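Local atomic coordinates of ABC transporter, substrate binding protein (PDB entry 3EAF), a protein that probably captures a small solute outside the cell and delivers it to a membrane-bound ABC transporter, and carries a bound magnesium ion. Residues 40-50 and 301-312; 231-239 and 286-294. All coordinates share one frame; numbering follows the deposited sequence.

Interaction 1: 40-50 and 301-312; sequences IYTKDGVRVNI and IKAIESVTSQDL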
loop_
_atom_site.group_PDB
_atom_site.type_symbol
_atom_site.label_atom_id
_atom_site.label_comp_id
_atom_site.label_asym_id
_atom_site.label_seq_id
_atom_site.Cartn_x
_atom_site.Cartn_y
_atom_site.Cartn_z
ATOM N N ILE A 40 7.969 17.646 16.986
ATOM C CA ILE A 40 6.676 17.831 16.331
ATOM C C ILE A 40 5.956 18.979 17.035
ATOM O O ILE A 40 5.767 18.937 18.251
ATOM C CB ILE A 40 5.796 16.549 16.403
ATOM C CG1 ILE A 40 6.534 15.335 15.827
ATOM C CG2 ILE A 40 4.468 16.760 15.666
ATOM C CD1 ILE A 40 6.171 14.011 16.507
ATOM N N TYR A 41 5.558 19.996 16.274
ATOM C CA TYR A 41 4.901 21.165 16.852
ATOM C C TYR A 41 3.543 21.443 16.226
ATOM O O TYR A 41 3.391 21.404 15.003
ATOM C CB TYR A 41 5.797 22.408 16.746
ATOM C CG TYR A 41 7.096 22.248 17.495
ATOM C CD1 TYR A 41 7.179 22.546 18.857
ATOM C CD2 TYR A 41 8.239 21.774 16.847
ATOM C CE1 TYR A 41 8.378 22.386 19.555
ATOM C CE2 TYR A 41 9.438 21.611 17.536
ATOM C CZ TYR A 41 9.496 21.915 18.887
ATOM O OH TYR A 41 10.685 21.751 19.565
ATOM N N THR A 42 2.564 21.721 17.083
ATOM C CA THR A 42 1.255 22.187 16.651
ATOM C C THR A 42 1.361 23.588 16.031
ATOM O O THR A 42 2.420 24.220 16.092
ATOM C CB THR A 42 0.268 22.221 17.833
ATOM O OG1 THR A 42 0.789 23.058 18.875
ATOM C CG2 THR A 42 0.033 20.812 18.383
ATOM N N LYS A 43 0.263 24.067 15.443
ATOM C CA LYS A 43 0.204 25.412 14.844
ATOM C C LYS A 43 0.574 26.536 15.819
ATOM O O LYS A 43 1.198 27.521 15.424
ATOM C CB LYS A 43 -1.178 25.685 14.239
ATOM C CG LYS A 43 -1.378 25.106 12.844
ATOM C CD LYS A 43 -2.568 25.749 12.125
ATOM C CE LYS A 43 -3.907 25.389 12.763
ATOM N NZ LYS A 43 -5.065 26.092 12.120
ATOM N N ASP A 44 0.191 26.380 17.084
ATOM C CA ASP A 44 0.517 27.366 18.121
ATOM C C ASP A 44 1.821 27.048 18.878
ATOM O O ASP A 44 2.093 27.619 19.935
ATOM C CB ASP A 44 -0.658 27.537 19.091
ATOM C CG ASP A 44 -1.135 26.223 19.672
ATOM O OD1 ASP A 44 -1.554 26.216 20.847
ATOM O OD2 ASP A 44 -1.090 25.195 18.964
ATOM N N GLY A 45 2.617 26.131 18.332
ATOM C CA GLY A 45 3.967 25.884 18.829
ATOM C C GLY A 45 4.138 25.020 20.064
ATOM O O GLY A 45 5.182 25.075 20.708
ATOM N N VAL A 46 3.134 24.215 20.395
ATOM C CA VAL A 46 3.258 23.241 21.492
ATOM C C VAL A 46 3.887 21.935 20.980
ATOM O O VAL A 46 3.432 21.369 19.983
ATOM C CB VAL A 46 1.892 22.950 22.169
ATOM C CG1 VAL A 46 2.016 21.836 23.198
ATOM C CG2 VAL A 46 1.337 24.207 22.822
ATOM N N ARG A 47 4.936 21.470 21.659
ATOM C CA ARG A 47 5.595 20.232 21.272
ATOM C C ARG A 47 4.714 19.028 21.559
ATOM O O ARG A 47 4.081 18.937 22.618
ATOM C CB ARG A 47 6.955 20.055 21.957
ATOM C CG ARG A 47 7.720 18.828 21.467
ATOM C CD ARG A 47 9.175 18.895 21.833
ATOM N NE ARG A 47 9.940 17.813 21.215
ATOM C CZ ARG A 47 11.258 17.681 21.316
ATOM N NH1 ARG A 47 11.966 18.560 22.017
ATOM N NH2 ARG A 47 11.872 16.668 20.719
ATOM N N VAL A 48 4.684 18.117 20.591
ATOM C CA VAL A 48 3.939 16.871 20.706
ATOM C C VAL A 48 4.909 15.696 20.695
ATOM O O VAL A 48 5.801 15.607 19.840
ATOM C CB VAL A 48 2.871 16.722 19.589
ATOM C CG1 VAL A 48 2.079 15.413 19.755
ATOM C CG2 VAL A 48 1.919 17.905 19.611
ATOM N N ASN A 49 4.745 14.829 21.686
ATOM C CA ASN A 49 5.440 13.557 21.751
ATOM C C ASN A 49 4.462 12.448 21.419
ATOM O O ASN A 49 3.338 12.426 21.931
ATOM C CB ASN A 49 6.020 13.331 23.149
ATOM C CG ASN A 49 6.898 14.478 23.600
ATOM O OD1 ASN A 49 6.532 15.235 24.498
ATOM N ND2 ASN A 49 8.040 14.643 22.947
ATOM N N ILE A 50 4.884 11.532 20.554
ATOM C CA ILE A 50 4.049 10.388 20.222
ATOM C C ILE A 50 4.529 9.161 20.978
ATOM O O ILE A 50 5.661 8.685 20.775
ATOM C CB ILE A 50 3.992 10.102 18.698
ATOM C CG1 ILE A 50 3.403 11.311 17.947
ATOM C CG2 ILE A 50 3.167 8.848 18.432
ATOM C CD1 ILE A 50 3.229 11.104 16.459
ATOM N N ILE A 301 1.987 13.013 11.209
ATOM C CA ILE A 301 2.788 14.155 11.670
ATOM C C ILE A 301 2.306 15.458 11.036
ATOM O O ILE A 301 2.132 16.467 11.725
ATOM C CB ILE A 301 4.306 13.968 11.347
ATOM C CG1 ILE A 301 4.875 12.709 12.024
ATOM C CG2 ILE A 301 5.115 15.222 11.698
ATOM C CD1 ILE A 301 4.549 12.561 13.492
ATOM N N LYS A 302 2.081 15.425 9.723
ATOM C CA LYS A 302 1.598 16.600 8.996
ATOM C C LYS A 302 0.220 17.042 9.498
ATOM O O LYS A 302 -0.039 18.243 9.617
ATOM C CB LYS A 302 1.613 16.353 7.478
ATOM C CG LYS A 302 3.020 16.138 6.892
ATOM C CD LYS A 302 3.607 17.390 6.230
ATOM C CE LYS A 302 4.929 17.068 5.558
ATOM N NZ LYS A 302 5.408 18.120 4.629
ATOM N N ALA A 303 -0.645 16.078 9.819
ATOM C CA ALA A 303 -1.956 16.377 10.410
ATOM C C ALA A 303 -1.807 17.108 11.754
ATOM O O ALA A 303 -2.455 18.120 11.985
ATOM C CB ALA A 303 -2.783 15.102 10.579
ATOM N N ILE A 304 -0.942 16.589 12.623
ATOM C CA ILE A 304 -0.654 17.203 13.928
ATOM C C ILE A 304 -0.101 18.627 13.791
ATOM O O ILE A 304 -0.493 19.527 14.537
ATOM C CB ILE A 304 0.322 16.335 14.772
ATOM C CG1 ILE A 304 -0.308 14.971 15.065
ATOM C CG2 ILE A 304 0.710 17.058 16.080
ATOM C CD1 ILE A 304 0.677 13.928 15.509
ATOM N N GLU A 305 0.798 18.820 12.831
ATOM C CA GLU A 305 1.366 20.140 12.545
ATOM C C GLU A 305 0.335 21.129 12.001
ATOM O O GLU A 305 0.603 22.330 11.936
ATOM C CB GLU A 305 2.541 20.017 11.575
ATOM C CG GLU A 305 3.749 19.318 12.160
ATOM C CD GLU A 305 4.813 18.988 11.132
ATOM O OE1 GLU A 305 4.489 18.869 9.922
ATOM O OE2 GLU A 305 5.985 18.828 11.539
ATOM N N SER A 306 -0.838 20.611 11.623
ATOM C CA SER A 306 -1.932 21.395 11.047
ATOM C C SER A 306 -3.024 21.761 12.054
ATOM O O SER A 306 -3.974 22.469 11.700
ATOM C CB SER A 306 -2.572 20.630 9.881
ATOM O OG SER A 306 -1.613 20.306 8.892
ATOM N N VAL A 307 -2.911 21.272 13.290
ATOM C CA VAL A 307 -3.905 21.577 14.327
ATOM C C VAL A 307 -3.329 22.412 15.472
ATOM O O VAL A 307 -2.110 22.466 15.667
ATOM C CB VAL A 307 -4.606 20.303 14.896
ATOM C CG1 VAL A 307 -5.299 19.531 13.790
ATOM C CG2 VAL A 307 -3.633 19.405 15.652
ATOM N N THR A 308 -4.217 23.075 16.207
ATOM C CA THR A 308 -3.853 23.743 17.450
ATOM C C THR A 308 -3.822 22.707 18.570
ATOM O O THR A 308 -4.481 21.666 18.478
ATOM C CB THR A 308 -4.846 24.875 17.825
ATOM O OG1 THR A 308 -6.130 24.322 18.132
ATOM C CG2 THR A 308 -4.982 25.887 16.692
ATOM N N SER A 309 -3.052 22.992 19.620
ATOM C CA SER A 309 -2.965 22.106 20.777
ATOM C C SER A 309 -4.306 21.989 21.502
ATOM O O SER A 309 -4.636 20.926 22.030
ATOM C CB SER A 309 -1.869 22.574 21.741
ATOM O OG SER A 309 -2.063 23.924 22.117
ATOM N N GLN A 310 -5.074 23.078 21.519
ATOM C CA GLN A 310 -6.412 23.068 22.115
ATOM C C GLN A 310 -7.291 22.068 21.367
ATOM O O GLN A 310 -7.954 21.230 21.980
ATOM C CB GLN A 310 -7.052 24.463 22.068
ATOM C CG GLN A 310 -6.368 25.520 22.950
ATOM C CD GLN A 310 -5.116 26.132 22.320
ATOM O OE1 GLN A 310 -4.901 26.052 21.105
ATOM N NE2 GLN A 310 -4.290 26.760 23.154
ATOM N N ASP A 311 -7.260 22.159 20.038
ATOM C CA ASP A 311 -8.015 21.272 19.153
ATOM C C ASP A 311 -7.610 19.811 19.352
ATOM O O ASP A 311 -8.470 18.933 19.464
ATOM C CB ASP A 311 -7.789 21.695 17.697
ATOM C CG ASP A 311 -8.963 21.363 16.789
ATOM O OD1 ASP A 311 -9.975 20.804 17.272
ATOM O OD2 ASP A 311 -8.857 21.665 15.575
ATOM N N LEU A 312 -6.302 19.562 19.409
ATOM C CA LEU A 312 -5.775 18.210 19.609
ATOM C C LEU A 312 -6.206 17.627 20.957
ATOM O O LEU A 312 -6.607 16.464 21.033
ATOM C CB LEU A 312 -4.244 18.187 19.462
ATOM C CG LEU A 312 -3.543 16.824 19.347
ATOM C CD1 LEU A 312 -4.026 16.024 18.142
ATOM C CD2 LEU A 312 -2.022 17.002 19.298
HETATM O O HOH W 1 6.577 20.196 13.703
#
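Asp44 meets the start of helix 309-315 with both carboxylate oxygens. Its OD1 takes the hydroxyl of Ser309 on the syn lone pair, OG to OD1 2.7 Å. Asp44 OD2 takes the Ser309 backbone N at 3.0 Å, on the syn side but tilted out of the carboxylate plane. Beside this pair, Lys43 N makes a nearly straight hydrogen bond to Val307 O, 2.9 Å long (170° at the hydrogen). The lysine chain then runs on over the Ser306 carbonyl. Further along, Ile304 CG2 touches both Ile40 CG2 and Val48 CG2, 3.8 Å from the latter. Ile50 CD1 touches Ile301 CD1 at 3.6 Å, and Ile40 CD1 comes to the same methyl. Leu312 CD2 meets Val48 CG2 tip to tip. A water bridges Tyr41 N and Glu305 OE2.

The second shell fixes the carboxylate. Thr42 OG1 donates to Asp44 OD2 (2.8 Å) from the face opposite Ser309 N, and itself accepts from Val46 N. With chi1 at 53°, Asp44 CG lies between its own backbone N and carbonyl carbon, turned back over the type I turn 42-45. Thr308 is the N-cap of the helix, its OG1 accepting from Asp311 N. Helix 317-326 packs on Ile304 and Val307. This is an edge hairpin of a Rossmann-like alpha/beta domain, covered by helices, as in periplasmic binding proteins.

Interaction 2: 231-239 and 286-294; sequences NVWGFDERS and INLRVVQGF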
loop_
_atom_site.group_PDB
_atom_site.type_symbol
_atom_site.label_atom_id
_atom_site.label_comp_id
_atom_site.label_asym_id
_atom_site.label_seq_id
_atom_site.Cartn_x
_atom_site.Cartn_y
_atom_site.Cartn_z
ATOM N N ASN A 231 0.288 -5.857 -8.082
ATOM C CA ASN A 231 -0.035 -4.796 -7.156
ATOM C C ASN A 231 1.207 -4.376 -6.373
ATOM O O ASN A 231 2.221 -5.078 -6.394
ATOM C CB ASN A 231 -1.148 -5.237 -6.217
ATOM C CG ASN A 231 -0.685 -6.236 -5.188
ATOM O OD1 ASN A 231 -0.527 -5.885 -4.032
ATOM N ND2 ASN A 231 -0.478 -7.496 -5.600
ATOM N N VAL A 232 1.109 -3.236 -5.692
ATOM C CA VAL A 232 2.230 -2.634 -4.949
ATOM C C VAL A 232 2.942 -3.579 -3.954
ATOM O O VAL A 232 4.168 -3.529 -3.821
ATOM C CB VAL A 232 1.819 -1.277 -4.270
ATOM C CG1 VAL A 232 0.630 -1.459 -3.309
ATOM C CG2 VAL A 232 3.018 -0.622 -3.563
ATOM N N TRP A 233 2.175 -4.436 -3.275
ATOM C CA TRP A 233 2.738 -5.354 -2.275
ATOM C C TRP A 233 3.345 -6.623 -2.884
ATOM O O TRP A 233 3.849 -7.476 -2.154
ATOM C CB TRP A 233 1.695 -5.715 -1.202
ATOM C CG TRP A 233 1.128 -4.529 -0.463
ATOM C CD1 TRP A 233 -0.120 -3.995 -0.609
ATOM C CD2 TRP A 233 1.789 -3.724 0.528
ATOM N NE1 TRP A 233 -0.283 -2.917 0.228
ATOM C CE2 TRP A 233 0.873 -2.730 0.939
ATOM C CE3 TRP A 233 3.059 -3.758 1.122
ATOM C CZ2 TRP A 233 1.192 -1.768 1.905
ATOM C CZ3 TRP A 233 3.372 -2.803 2.087
ATOM C CH2 TRP A 233 2.441 -1.823 2.467
ATOM N N GLY A 234 3.313 -6.739 -4.214
ATOM C CA GLY A 234 3.740 -7.969 -4.901
ATOM C C GLY A 234 5.090 -7.891 -5.588
ATOM O O GLY A 234 5.555 -8.873 -6.177
ATOM N N PHE A 235 5.724 -6.720 -5.489
ATOM C CA PHE A 235 6.923 -6.397 -6.256
ATOM C C PHE A 235 7.733 -5.352 -5.499
ATOM O O PHE A 235 7.175 -4.353 -5.032
ATOM C CB PHE A 235 6.515 -5.833 -7.616
ATOM C CG PHE A 235 7.651 -5.709 -8.615
ATOM C CD1 PHE A 235 7.901 -6.731 -9.523
ATOM C CD2 PHE A 235 8.432 -4.547 -8.675
ATOM C CE1 PHE A 235 8.928 -6.615 -10.465
ATOM C CE2 PHE A 235 9.464 -4.425 -9.609
ATOM C CZ PHE A 235 9.706 -5.465 -10.507
ATOM N N ASP A 236 9.028 -5.607 -5.344
ATOM C CA ASP A 236 9.966 -4.616 -4.788
ATOM C C ASP A 236 11.404 -4.983 -5.156
ATOM O O ASP A 236 11.623 -5.763 -6.093
ATOM C CB ASP A 236 9.775 -4.393 -3.258
ATOM C CG ASP A 236 10.010 -5.655 -2.417
ATOM O OD1 ASP A 236 11.050 -6.329 -2.594
ATOM O OD2 ASP A 236 9.155 -5.968 -1.550
ATOM N N GLU A 237 12.366 -4.427 -4.418
ATOM C CA GLU A 237 13.804 -4.585 -4.692
ATOM C C GLU A 237 14.277 -6.043 -4.720
ATOM O O GLU A 237 15.290 -6.352 -5.350
ATOM C CB GLU A 237 14.638 -3.788 -3.670
ATOM C CG GLU A 237 14.444 -2.264 -3.729
ATOM C CD GLU A 237 13.302 -1.763 -2.857
ATOM O OE1 GLU A 237 12.488 -2.586 -2.376
ATOM O OE2 GLU A 237 13.220 -0.537 -2.637
ATOM N N ARG A 238 13.537 -6.925 -4.041
ATOM C CA ARG A 238 13.871 -8.358 -3.960
ATOM C C ARG A 238 13.419 -9.155 -5.182
ATOM O O ARG A 238 13.865 -10.288 -5.392
ATOM C CB ARG A 238 13.246 -8.979 -2.706
ATOM C CG ARG A 238 13.862 -8.513 -1.396
ATOM C CD ARG A 238 12.984 -8.902 -0.214
ATOM N NE ARG A 238 11.697 -8.198 -0.252
ATOM C CZ ARG A 238 10.722 -8.337 0.650
ATOM N NH1 ARG A 238 10.862 -9.162 1.681
ATOM N NH2 ARG A 238 9.600 -7.646 0.519
ATOM N N SER A 239 12.543 -8.559 -5.989
ATOM C CA SER A 239 11.888 -9.259 -7.104
ATOM C C SER A 239 12.834 -9.878 -8.143
ATOM O O SER A 239 12.575 -10.987 -8.601
ATOM C CB SER A 239 10.837 -8.363 -7.780
ATOM O OG SER A 239 9.734 -8.132 -6.917
ATOM N N ILE A 286 17.073 0.120 3.882
ATOM C CA ILE A 286 16.044 1.083 3.495
ATOM C C ILE A 286 15.532 0.719 2.104
ATOM O O ILE A 286 16.277 0.762 1.122
ATOM C CB ILE A 286 16.572 2.537 3.551
ATOM C CG1 ILE A 286 17.128 2.862 4.952
ATOM C CG2 ILE A 286 15.497 3.545 3.117
ATOM C CD1 ILE A 286 16.110 2.753 6.091
ATOM N N ASN A 287 14.260 0.342 2.040
ATOM C CA ASN A 287 13.643 -0.134 0.808
ATOM C C ASN A 287 12.223 0.413 0.691
ATOM O O ASN A 287 11.772 1.150 1.565
ATOM C CB ASN A 287 13.657 -1.671 0.763
ATOM C CG ASN A 287 13.022 -2.307 2.002
ATOM O OD1 ASN A 287 11.929 -1.933 2.424
ATOM N ND2 ASN A 287 13.715 -3.267 2.589
ATOM N N LEU A 288 11.524 0.049 -0.384
ATOM C CA LEU A 288 10.134 0.483 -0.595
ATOM C C LEU A 288 9.204 0.227 0.607
ATOM O O LEU A 288 8.373 1.074 0.953
ATOM C CB LEU A 288 9.560 -0.184 -1.850
ATOM C CG LEU A 288 8.054 -0.030 -2.080
ATOM C CD1 LEU A 288 7.700 1.428 -2.390
ATOM C CD2 LEU A 288 7.576 -0.974 -3.180
ATOM N N ARG A 289 9.345 -0.934 1.245
ATOM C CA ARG A 289 8.464 -1.299 2.366
ATOM C C ARG A 289 8.676 -0.360 3.545
ATOM O O ARG A 289 7.720 0.076 4.186
ATOM C CB ARG A 289 8.679 -2.759 2.787
ATOM C CG ARG A 289 8.529 -3.789 1.654
ATOM C CD ARG A 289 7.341 -3.471 0.743
ATOM N NE ARG A 289 7.292 -4.339 -0.432
ATOM C CZ ARG A 289 6.430 -4.200 -1.430
ATOM N NH1 ARG A 289 5.538 -3.215 -1.415
ATOM N NH2 ARG A 289 6.460 -5.054 -2.445
ATOM N N VAL A 290 9.942 -0.043 3.808
ATOM C CA VAL A 290 10.320 0.959 4.800
ATOM C C VAL A 290 9.696 2.321 4.465
ATOM O O VAL A 290 9.147 2.986 5.344
ATOM C CB VAL A 290 11.865 1.056 4.942
ATOM C CG1 VAL A 290 12.269 2.146 5.946
ATOM C CG2 VAL A 290 12.446 -0.294 5.372
ATOM N N VAL A 291 9.758 2.719 3.197
ATOM C CA VAL A 291 9.110 3.956 2.759
ATOM C C VAL A 291 7.604 3.935 3.071
ATOM O O VAL A 291 7.059 4.906 3.585
ATOM C CB VAL A 291 9.345 4.231 1.250
ATOM C CG1 VAL A 291 8.598 5.485 0.804
ATOM C CG2 VAL A 291 10.842 4.355 0.947
ATOM N N GLN A 292 6.946 2.815 2.780
ATOM C CA GLN A 292 5.495 2.698 2.944
ATOM C C GLN A 292 5.064 2.887 4.391
ATOM O O GLN A 292 4.029 3.516 4.660
ATOM C CB GLN A 292 4.981 1.365 2.378
ATOM C CG GLN A 292 5.103 1.299 0.860
ATOM C CD GLN A 292 4.564 0.028 0.263
ATOM O OE1 GLN A 292 5.310 -0.906 0.015
ATOM N NE2 GLN A 292 3.264 -0.010 0.012
ATOM N N GLY A 293 5.868 2.358 5.311
ATOM C CA GLY A 293 5.646 2.557 6.747
ATOM C C GLY A 293 5.922 3.982 7.188
ATOM O O GLY A 293 5.126 4.584 7.908
ATOM N N PHE A 294 7.054 4.518 6.741
ATOM C CA PHE A 294 7.479 5.874 7.082
ATOM C C PHE A 294 6.439 6.921 6.672
ATOM O O PHE A 294 6.093 7.800 7.463
ATOM C CB PHE A 294 8.836 6.177 6.428
ATOM C CG PHE A 294 9.573 7.339 7.047
ATOM C CD1 PHE A 294 10.520 7.125 8.049
ATOM C CD2 PHE A 294 9.342 8.644 6.612
ATOM C CE1 PHE A 294 11.220 8.204 8.617
ATOM C CE2 PHE A 294 10.033 9.720 7.173
ATOM C CZ PHE A 294 10.961 9.500 8.177
#
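Arg289 is held by loop 231-239 through a salt bridge and a doubly bonded carbonyl. Its NE and NH2 both reach Asp236 OD2, NE at 2.7 Å, on the anti side of that oxygen, somewhat out of the carboxylate plane. The guanidinium and carboxylate planes are 72° apart. Arg289 NH1 and NH2 both donate to Val232 O, NH1 at 2.8 Å. Within the helix, Arg289 NH1 also bonds to Gln292 OE1 (2.7 Å), fixing the guanidinium rotation. Arg238 takes the syn side of the same carboxylate, NH2 to Asp236 OD2 2.7 Å, so one buried acid serves two arginines. An alanine in place of Arg289 would probably leave Val232 O without these donors and Asp236 with a single arginine.

Glu237 OE2 accepts from Leu288 N at 2.9 Å, at the helix's first turn, while Asn287 is its N-cap. The Gln292 amide lies over one face of the Trp233 ring, planes 21° apart, with NE2 3.2 Å from CH2. Leu288 CD2 lies over one face of the Arg289 guanidinium, toward its rim.

The loop follows strand 227-230 and leads into helix 239-243. Helix 18-38 touches Trp233 and Arg289 through Val20, and Ile209 of helix 209-222 packs on Asp236 and Arg238.

Interactions 1 and 2 use opposite ends of helix 288-304. Residues 286-294 hold its start, and 301-312 carries its last turn and runs on into helix 309-315. The contact centres are 29 Å apart and the nearest atoms about 7 Å. Interaction 2 is nested in the chain loop that interaction 1 closes. Interaction 1 lies near the outside of the molecule; interaction 2 is buried near its centre. Helix 18-38 touches both, through Phe35 and Val20. The magnesium ion, bound by Glu325, Asp340 and Tyr341, is about 11 Å from the side chain of Ser306. A glycerol, probably from the crystallisation liquor, lies about 4 Å from the side chain of Trp233 and may mark a pocket.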